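Long-range contacts in galactan 1,3-beta-galactosidase (Phanerochaete chrysosporium, PDB 7BYV), which probably hydrolyses beta-1,3-galactan as an exo-acting enzyme of glycoside hydrolase family 43, with a carbohydrate-binding module in the same chain: residues A109-A114 with A134-E139; V80-K85 with W98-S103. The protein carries 1 engineered substitution. All coordinates share one frame; numbering follows the deposited sequence.

Contact 1. Residues A109-A114 with A134-E139; sequences AMVGVA and ADSRDE. With GAL (beta-D-galactopyranose), chain C; GAL (beta-D-galactopyranose), chain B.
Van der Waals contact centres on Ala109, whose CB sits over the middle of one face of the Arg137 guanidinium, 3.3 Å from CZ. Arg137 leaves the backbone pointing away from 109-114, but its chain, extended from CG to NE, carries the guanidinium back over the methyl group. Val111 adds its CG2 branch, which approaches Ser136 OG at 3.1 Å. One direct backbone hydrogen bond joins the segments: Ser136 N donates to Ala109 O (3.1 Å) from above the carbonyl plane, 65° out of it. In the five-bladed beta-propeller of family 43, this ties the residue just before strand 110-116, in one blade, to the loop that leads into the first strand of the next. A water bridges the same two segments, donating to Met110 O (3.0 Å) and accepting from Ser136 OG. A salt bridge and a backbone carbonyl fix the rotation of the guanidinium: Arg137 NH1 meets Asp135 OD2 at 3.1 Å, within the guanidinium plane but above that of the carboxylate, and Arg137 NH2 donates to Tyr106 O. Asp135 OD1 has a second cation in Lys130. On the substrate side, Arg137 CD packs 3.6 Å from C6 of the chain B galactose. Asp138 OD2 accepts a hydrogen bond from O2 of the chain C galactose (2.8 Å).

Contact 2. Residues V80-K85 with W98-S103; sequences VVERPK and WFHSDS. With GAL (beta-D-galactopyranose), chain C.
Trp98 pairs with Lys85 in the antiparallel hairpin of strands 80-89 and 94-102, the first two strands of a four-stranded propeller blade. Its carbonyl O receives Lys85 N at 2.7 Å, and its own N returns a bond to Lys85 O. A beta bulge at Arg83-Pro84 then shifts the register by one residue. Phe99 follows; its ring lies obliquely against Val81, CD2 being 3.6 Å from CG1, and its CB packs on Glu82 O. His100 forms a hydrogen-bonded pair with Glu82, and both side chains rise from the same face of the sheet. His100 ND1 gives Glu82 OE1 only a weak, bent hydrogen bond (3.4 Å, 127°). Glu82 OE1 also accepts O4 of the chain C galactose at 2.9 Å and, less closely, its O3, while OE2 is hydrogen-bonded to Tyr106 OH. Beside it, Arg83 reaches the sugar with NH2, 3.1 Å from O2. Ser101 faces Val81 as a non-hydrogen-bonded pair and sends its OG to Ser128. Asp102 closes the ladder through two backbone bonds with Val80. Its carboxylate fixes the imidazole from the far end: OD2 takes His100 NE2 at 2.6 Å through its anti lone pair, almost in the ring plane, and OD1 likewise receives Ser103 N.

In the fold
Contact 2 is a buried beta ladder within one propeller blade; contact 1 is partly buried and joins that blade's third strand to the loop entering the next. Strands 94-102 and 110-116 are neighbours in the sheet, so Gly112 N bonds Phe99 O. In addition, the Asp102 side chain accepts Ala109 N at OD1, where contact 1 begins. The chemistry differs accordingly: backbone pairing interrupted by one bulge in 80-85 with 98-103, against one direct backbone bond, a bridging water and a methyl group packed on an arginine face in 109-114 with 134-139. Both supply hydrogen-bonding side chains to the same chain C galactose, Glu82 and Arg83 from the ladder and Asp138 from the loop, and Arg137 packs against His100 between them.

Contact 1. Residues A109-A114 with A134-E139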
ATOM      1  N   ALA A 109       9.909 -10.378  18.628  1.00 29.73           N
ATOM      2  CA  ALA A 109       9.878  -8.914  18.557  1.00 32.65           C
ATOM      3  C   ALA A 109      11.295  -8.333  18.467  1.00 27.54           C
ATOM      4  O   ALA A 109      11.782  -7.638  19.353  1.00 25.66           O
ATOM      5  CB  ALA A 109       9.108  -8.330  19.747  1.00 24.77           C
ATOM      6  N   MET A 110      11.938  -8.628  17.348  1.00 27.10           N
ATOM      7  CA  MET A 110      13.320  -8.237  17.141  1.00 27.51           C
ATOM      8  C   MET A 110      13.463  -7.486  15.828  1.00 26.36           C
ATOM      9  O   MET A 110      12.557  -7.429  14.998  1.00 26.99           O
ATOM     10  CB  MET A 110      14.257  -9.451  17.124  1.00 31.99           C
ATOM     11  CG  MET A 110      14.134 -10.373  18.321  1.00 38.43           C
ATOM     12  SD  MET A 110      15.389 -11.676  18.285  1.00 40.10           S
ATOM     13  CE  MET A 110      16.363 -11.235  19.722  1.00 35.30           C
ATOM     14  N   VAL A 111      14.605  -6.928  15.658  1.00 22.95           N
ATOM     15  CA  VAL A 111      15.033  -6.418  14.374  1.00 23.81           C
ATOM     16  C   VAL A 111      16.037  -7.406  13.820  1.00 27.19           C
ATOM     17  O   VAL A 111      16.652  -8.171  14.564  1.00 28.84           O
ATOM     18  CB  VAL A 111      15.629  -5.007  14.522  1.00 23.79           C
ATOM     19  CG1 VAL A 111      16.412  -4.653  13.330  1.00 30.98           C
ATOM     20  CG2 VAL A 111      14.527  -4.010  14.679  1.00 22.97           C
ATOM     21  N   GLY A 112      16.154  -7.443  12.503  1.00 29.55           N
ATOM     22  CA  GLY A 112      17.226  -8.164  11.858  1.00 27.01           C
ATOM     23  C   GLY A 112      17.979  -7.246  10.922  1.00 30.26           C
ATOM     24  O   GLY A 112      17.431  -6.292  10.370  1.00 29.89           O
ATOM     25  N   VAL A 113      19.266  -7.538  10.770  1.00 30.48           N
ATOM     26  CA  VAL A 113      20.128  -6.774   9.887  1.00 30.87           C
ATOM     27  C   VAL A 113      20.791  -7.742   8.919  1.00 27.52           C
ATOM     28  O   VAL A 113      20.932  -8.936   9.193  1.00 30.52           O
ATOM     29  CB  VAL A 113      21.172  -5.945  10.678  1.00 33.47           C
ATOM     30  CG1 VAL A 113      21.869  -4.945   9.784  1.00 33.40           C
ATOM     31  CG2 VAL A 113      20.493  -5.195  11.805  1.00 31.92           C
ATOM     32  N   ALA A 114      21.138  -7.222   7.754  1.00 27.94           N
ATOM     33  CA  ALA A 114      21.860  -7.946   6.728  1.00 32.62           C
ATOM     34  C   ALA A 114      22.546  -6.886   5.881  1.00 33.32           C
ATOM     35  O   ALA A 114      22.076  -5.744   5.818  1.00 30.41           O
ATOM     36  CB  ALA A 114      20.917  -8.821   5.894  1.00 30.22           C
ATOM     37  N   ALA A 134      14.740  -3.585  23.816  1.00 29.37           N
ATOM     38  CA  ALA A 134      13.292  -3.440  23.817  1.00 30.19           C
ATOM     39  C   ALA A 134      12.664  -4.165  22.633  1.00 27.44           C
ATOM     40  O   ALA A 134      13.332  -4.484  21.645  1.00 27.53           O
ATOM     41  CB  ALA A 134      12.897  -1.962  23.788  1.00 28.73           C
ATOM     42  N   ASP A 135      11.357  -4.409  22.754  1.00 27.24           N
ATOM     43  CA  ASP A 135      10.552  -4.945  21.662  1.00 22.98           C
ATOM     44  C   ASP A 135      10.650  -4.088  20.409  1.00 25.66           C
ATOM     45  O   ASP A 135      10.608  -2.858  20.465  1.00 29.83           O
ATOM     46  CB  ASP A 135       9.087  -5.012  22.074  1.00 23.58           C
ATOM     47  CG  ASP A 135       8.785  -6.186  22.943  1.00 30.13           C
ATOM     48  OD1 ASP A 135       9.686  -7.033  23.128  1.00 31.71           O
ATOM     49  OD2 ASP A 135       7.645  -6.258  23.454  1.00 37.84           O
ATOM     50  N   SER A 136      10.731  -4.745  19.267  1.00 19.21           N
ATOM     51  CA  SER A 136      10.649  -4.069  17.984  1.00 21.41           C
ATOM     52  C   SER A 136       9.816  -4.952  17.076  1.00 23.28           C
ATOM     53  O   SER A 136      10.246  -6.061  16.755  1.00 27.93           O
ATOM     54  CB  SER A 136      12.031  -3.859  17.394  1.00 23.42           C
ATOM     55  OG  SER A 136      11.926  -3.258  16.126  1.00 23.75           O
ATOM     56  N   ARG A 137       8.628  -4.489  16.667  1.00 21.27           N
ATOM     57  CA  ARG A 137       7.816  -5.245  15.721  1.00 21.65           C
ATOM     58  C   ARG A 137       7.803  -4.473  14.416  1.00 24.17           C
ATOM     59  O   ARG A 137       8.812  -4.491  13.680  1.00 19.10           O
ATOM     60  CB  ARG A 137       6.439  -5.547  16.321  1.00 22.05           C
ATOM     61  CG  ARG A 137       6.405  -6.843  17.098  1.00 22.30           C
ATOM     62  CD  ARG A 137       5.273  -6.880  18.108  1.00 25.84           C
ATOM     63  NE  ARG A 137       5.409  -8.020  19.015  1.00 25.66           N
ATOM     64  CZ  ARG A 137       5.847  -7.932  20.273  1.00 30.70           C
ATOM     65  NH1 ARG A 137       6.189  -6.757  20.794  1.00 23.47           N
ATOM     66  NH2 ARG A 137       5.958  -9.025  21.012  1.00 29.17           N
ATOM     67  N   ASP A 138       6.720  -3.761  14.069  1.00 21.68           N
ATOM     68  CA  ASP A 138       6.731  -2.967  12.840  1.00 18.04           C
ATOM     69  C   ASP A 138       7.805  -1.888  12.928  1.00 25.58           C
ATOM     70  O   ASP A 138       7.908  -1.171  13.930  1.00 23.89           O
ATOM     71  CB  ASP A 138       5.363  -2.330  12.577  1.00 20.74           C
ATOM     72  CG  ASP A 138       4.365  -3.303  11.913  1.00 28.47           C
ATOM     73  OD1 ASP A 138       4.630  -4.523  11.840  1.00 31.22           O
ATOM     74  OD2 ASP A 138       3.294  -2.849  11.471  1.00 28.77           O
ATOM     75  N   GLU A 139       8.636  -1.798  11.894  1.00 25.03           N
ATOM     76  CA  GLU A 139       9.738  -0.857  11.905  1.00 16.93           C
ATOM     77  C   GLU A 139       9.881  -0.217  10.539  1.00 22.07           C
ATOM     78  O   GLU A 139       9.200  -0.584   9.578  1.00 20.26           O
ATOM     79  CB  GLU A 139      11.062  -1.512  12.322  1.00 20.16           C
ATOM     80  CG  GLU A 139      11.365  -2.824  11.664  1.00 23.60           C
ATOM     81  CD  GLU A 139      11.515  -2.712  10.160  1.00 25.72           C
ATOM     82  OE1 GLU A 139      12.249  -1.811   9.693  1.00 23.77           O
ATOM     83  OE2 GLU A 139      10.886  -3.519   9.442  1.00 25.96           O
TER
HETATM   84  C1  GAL C   3       0.244  -6.212  11.846  1.00 47.63           C
HETATM   85  C2  GAL C   3       1.430  -5.728  10.901  1.00 36.95           C
HETATM   86  C3  GAL C   3       1.674  -6.655   9.732  1.00 39.42           C
HETATM   87  C4  GAL C   3       1.658  -8.114  10.226  1.00 44.08           C
HETATM   88  C5  GAL C   3       0.213  -8.468  10.706  1.00 48.46           C
HETATM   89  C6  GAL C   3       0.068  -9.672  11.690  1.00 49.27           C
HETATM   90  O2  GAL C   3       1.255  -4.438  10.368  1.00 36.33           O
HETATM   91  O3  GAL C   3       2.960  -6.378   9.174  1.00 40.00           O
HETATM   92  O4  GAL C   3       2.638  -8.313  11.279  1.00 41.75           O
HETATM   93  O5  GAL C   3      -0.535  -7.320  11.290  1.00 52.18           O
HETATM   94  O6  GAL C   3      -1.283  -9.810  12.165  1.00 49.00           O
HETATM   95  C1  GAL B   2      -0.895  -6.205  16.913  1.00 51.42           C
HETATM   96  C2  GAL B   2      -0.768  -5.650  15.466  1.00 46.45           C
HETATM   97  C3  GAL B   2      -0.238  -6.743  14.464  1.00 46.12           C
HETATM   98  C4  GAL B   2       1.048  -7.473  14.991  1.00 53.38           C
HETATM   99  C5  GAL B   2       0.865  -7.896  16.456  1.00 54.54           C
HETATM  100  C6  GAL B   2       2.161  -8.435  17.147  1.00 45.45           C
HETATM  101  O2  GAL B   2      -2.011  -5.123  14.970  1.00 35.59           O
HETATM  102  O3  GAL B   2       0.106  -6.172  13.213  1.00 41.11           O
HETATM  103  O4  GAL B   2       2.241  -6.650  14.842  1.00 55.12           O
HETATM  104  O5  GAL B   2       0.380  -6.786  17.293  1.00 60.02           O
HETATM  105  O6  GAL B   2       1.895  -9.012  18.457  1.00 45.40           O
HETATM  106  O   HOH W   1      11.121  -4.911  14.359  1.00 20.92           O

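Contact 2. Residues V80-K85 with W98-S103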
ATOM      1  N   VAL A  80       9.521 -15.117  10.781  1.00 32.16           N
ATOM      2  CA  VAL A  80       8.780 -14.051  10.124  1.00 27.84           C
ATOM      3  C   VAL A  80       9.764 -12.933   9.806  1.00 31.52           C
ATOM      4  O   VAL A  80      10.580 -12.558  10.658  1.00 29.34           O
ATOM      5  CB  VAL A  80       7.638 -13.550  11.031  1.00 32.39           C
ATOM      6  CG1 VAL A  80       7.261 -12.115  10.716  1.00 30.72           C
ATOM      7  CG2 VAL A  80       6.434 -14.470  10.930  1.00 29.57           C
ATOM      8  N   VAL A  81       9.701 -12.415   8.582  1.00 26.36           N
ATOM      9  CA  VAL A  81      10.597 -11.361   8.113  1.00 31.27           C
ATOM     10  C   VAL A  81       9.742 -10.323   7.396  1.00 33.24           C
ATOM     11  O   VAL A  81       9.271 -10.570   6.281  1.00 37.90           O
ATOM     12  CB  VAL A  81      11.696 -11.897   7.189  1.00 26.58           C
ATOM     13  CG1 VAL A  81      12.448 -10.743   6.481  1.00 21.25           C
ATOM     14  CG2 VAL A  81      12.645 -12.781   7.969  1.00 28.06           C
ATOM     15  N   GLU A  82       9.556  -9.160   8.021  1.00 28.92           N
ATOM     16  CA  GLU A  82       8.581  -8.188   7.554  1.00 30.71           C
ATOM     17  C   GLU A  82       9.214  -6.826   7.342  1.00 30.91           C
ATOM     18  O   GLU A  82      10.207  -6.470   7.984  1.00 33.84           O
ATOM     19  CB  GLU A  82       7.430  -8.072   8.528  1.00 26.38           C
ATOM     20  CG  GLU A  82       6.649  -9.355   8.602  1.00 32.83           C
ATOM     21  CD  GLU A  82       5.417  -9.256   9.465  1.00 34.11           C
ATOM     22  OE1 GLU A  82       5.318  -8.287  10.254  1.00 31.30           O
ATOM     23  OE2 GLU A  82       4.555 -10.163   9.353  1.00 36.30           O
ATOM     24  N   ARG A  83       8.621  -6.078   6.418  1.00 27.50           N
ATOM     25  CA  ARG A  83       8.951  -4.695   6.106  1.00 27.49           C
ATOM     26  C   ARG A  83      10.450  -4.501   5.943  1.00 26.08           C
ATOM     27  O   ARG A  83      11.074  -3.828   6.766  1.00 31.39           O
ATOM     28  CB  ARG A  83       8.415  -3.765   7.194  1.00 21.58           C
ATOM     29  CG  ARG A  83       7.015  -4.112   7.616  1.00 24.99           C
ATOM     30  CD  ARG A  83       6.295  -2.992   8.386  1.00 29.48           C
ATOM     31  NE  ARG A  83       4.874  -3.307   8.527  1.00 27.43           N
ATOM     32  CZ  ARG A  83       3.930  -2.834   7.713  1.00 28.83           C
ATOM     33  NH1 ARG A  83       4.271  -2.004   6.733  1.00 23.34           N
ATOM     34  NH2 ARG A  83       2.650  -3.174   7.881  1.00 24.10           N
ATOM     35  N   PRO A  84      11.070  -5.073   4.915  1.00 29.88           N
ATOM     36  CA  PRO A  84      12.487  -4.785   4.678  1.00 30.05           C
ATOM     37  C   PRO A  84      12.678  -3.330   4.268  1.00 28.98           C
ATOM     38  O   PRO A  84      11.935  -2.794   3.440  1.00 29.42           O
ATOM     39  CB  PRO A  84      12.868  -5.752   3.549  1.00 32.10           C
ATOM     40  CG  PRO A  84      11.592  -6.050   2.859  1.00 25.26           C
ATOM     41  CD  PRO A  84      10.528  -6.016   3.920  1.00 31.52           C
ATOM     42  N   LYS A  85      13.671  -2.692   4.876  1.00 29.25           N
ATOM     43  CA  LYS A  85      14.092  -1.355   4.502  1.00 26.80           C
ATOM     44  C   LYS A  85      15.571  -1.407   4.160  1.00 25.69           C
ATOM     45  O   LYS A  85      16.305  -2.260   4.669  1.00 27.94           O
ATOM     46  CB  LYS A  85      13.838  -0.356   5.623  1.00 21.13           C
ATOM     47  CG  LYS A  85      12.407  -0.321   6.064  1.00 26.28           C
ATOM     48  CD  LYS A  85      11.518   0.378   5.047  1.00 24.91           C
ATOM     49  CE  LYS A  85      10.055   0.206   5.417  1.00 21.91           C
ATOM     50  NZ  LYS A  85       9.587  -1.146   5.046  1.00 22.70           N
ATOM     51  N   TRP A  98      17.312  -3.491   7.029  1.00 33.39           N
ATOM     52  CA  TRP A  98      16.663  -3.742   8.305  1.00 29.88           C
ATOM     53  C   TRP A  98      15.302  -4.362   8.045  1.00 31.31           C
ATOM     54  O   TRP A  98      14.658  -4.090   7.025  1.00 27.25           O
ATOM     55  CB  TRP A  98      16.515  -2.451   9.124  1.00 25.76           C
ATOM     56  CG  TRP A  98      17.833  -1.936   9.586  1.00 27.95           C
ATOM     57  CD1 TRP A  98      18.871  -1.531   8.800  1.00 25.82           C
ATOM     58  CD2 TRP A  98      18.275  -1.791  10.936  1.00 26.77           C
ATOM     59  NE1 TRP A  98      19.918  -1.140   9.574  1.00 26.21           N
ATOM     60  CE2 TRP A  98      19.580  -1.290  10.894  1.00 29.09           C
ATOM     61  CE3 TRP A  98      17.688  -2.028  12.178  1.00 26.44           C
ATOM     62  CZ2 TRP A  98      20.318  -1.030  12.051  1.00 27.68           C
ATOM     63  CZ3 TRP A  98      18.417  -1.779  13.317  1.00 23.39           C
ATOM     64  CH2 TRP A  98      19.720  -1.285  13.248  1.00 23.43           C
ATOM     65  N   PHE A  99      14.875  -5.208   8.973  1.00 30.35           N
ATOM     66  CA  PHE A  99      13.560  -5.812   8.851  1.00 32.16           C
ATOM     67  C   PHE A  99      13.067  -6.210  10.231  1.00 30.14           C
ATOM     68  O   PHE A  99      13.835  -6.311  11.191  1.00 29.60           O
ATOM     69  CB  PHE A  99      13.570  -7.027   7.905  1.00 36.30           C
ATOM     70  CG  PHE A  99      14.578  -8.096   8.277  1.00 29.99           C
ATOM     71  CD1 PHE A  99      15.876  -8.046   7.781  1.00 28.52           C
ATOM     72  CD2 PHE A  99      14.222  -9.147   9.113  1.00 29.37           C
ATOM     73  CE1 PHE A  99      16.801  -9.016   8.120  1.00 25.73           C
ATOM     74  CE2 PHE A  99      15.141 -10.127   9.453  1.00 27.09           C
ATOM     75  CZ  PHE A  99      16.433 -10.057   8.951  1.00 25.76           C
ATOM     76  N   HIS A 100      11.769  -6.424  10.317  1.00 27.19           N
ATOM     77  CA  HIS A 100      11.181  -6.970  11.524  1.00 26.60           C
ATOM     78  C   HIS A 100      11.436  -8.475  11.516  1.00 32.99           C
ATOM     79  O   HIS A 100      10.891  -9.204  10.680  1.00 36.81           O
ATOM     80  CB  HIS A 100       9.700  -6.627  11.560  1.00 20.52           C
ATOM     81  CG  HIS A 100       8.936  -7.328  12.631  1.00 23.35           C
ATOM     82  ND1 HIS A 100       7.559  -7.395  12.631  1.00 25.17           N
ATOM     83  CD2 HIS A 100       9.348  -7.988  13.739  1.00 21.10           C
ATOM     84  CE1 HIS A 100       7.157  -8.072  13.694  1.00 29.09           C
ATOM     85  NE2 HIS A 100       8.221  -8.437  14.385  1.00 24.57           N
ATOM     86  N   SER A 101      12.288  -8.940  12.418  1.00 30.06           N
ATOM     87  CA  SER A 101      12.618 -10.351  12.533  1.00 25.15           C
ATOM     88  C   SER A 101      11.859 -10.910  13.725  1.00 27.31           C
ATOM     89  O   SER A 101      12.040 -10.434  14.848  1.00 32.69           O
ATOM     90  CB  SER A 101      14.127 -10.530  12.712  1.00 29.09           C
ATOM     91  OG  SER A 101      14.452 -11.833  13.162  1.00 31.57           O
ATOM     92  N   ASP A 102      11.007 -11.906  13.500  1.00 23.98           N
ATOM     93  CA  ASP A 102      10.203 -12.370  14.620  1.00 28.35           C
ATOM     94  C   ASP A 102       9.966 -13.870  14.530  1.00 36.23           C
ATOM     95  O   ASP A 102      10.389 -14.543  13.585  1.00 35.07           O
ATOM     96  CB  ASP A 102       8.869 -11.625  14.685  1.00 30.44           C
ATOM     97  CG  ASP A 102       8.457 -11.280  16.106  1.00 31.30           C
ATOM     98  OD1 ASP A 102       8.507 -12.156  16.990  1.00 32.02           O
ATOM     99  OD2 ASP A 102       8.067 -10.123  16.340  1.00 32.04           O
ATOM    100  N   SER A 103       9.286 -14.385  15.549  1.00 33.91           N
ATOM    101  CA  SER A 103       8.773 -15.744  15.565  1.00 39.00           C
ATOM    102  C   SER A 103       7.350 -15.758  15.012  1.00 38.46           C
ATOM    103  O   SER A 103       6.744 -14.714  14.767  1.00 39.33           O
ATOM    104  CB  SER A 103       8.806 -16.309  16.982  1.00 31.44           C
ATOM    105  OG  SER A 103       7.980 -15.550  17.852  1.00 42.66           O
TER
HETATM  106  C1  GAL C   3       0.244  -6.212  11.846  1.00 47.63           C
HETATM  107  C2  GAL C   3       1.430  -5.728  10.901  1.00 36.95           C
HETATM  108  C3  GAL C   3       1.674  -6.655   9.732  1.00 39.42           C
HETATM  109  C4  GAL C   3       1.658  -8.114  10.226  1.00 44.08           C
HETATM  110  C5  GAL C   3       0.213  -8.468  10.706  1.00 48.46           C
HETATM  111  C6  GAL C   3       0.068  -9.672  11.690  1.00 49.27           C
HETATM  112  O2  GAL C   3       1.255  -4.438  10.368  1.00 36.33           O
HETATM  113  O3  GAL C   3       2.960  -6.378   9.174  1.00 40.00           O
HETATM  114  O4  GAL C   3       2.638  -8.313  11.279  1.00 41.75           O
HETATM  115  O5  GAL C   3      -0.535  -7.320  11.290  1.00 52.18           O
HETATM  116  O6  GAL C   3      -1.283  -9.810  12.165  1.00 49.00           O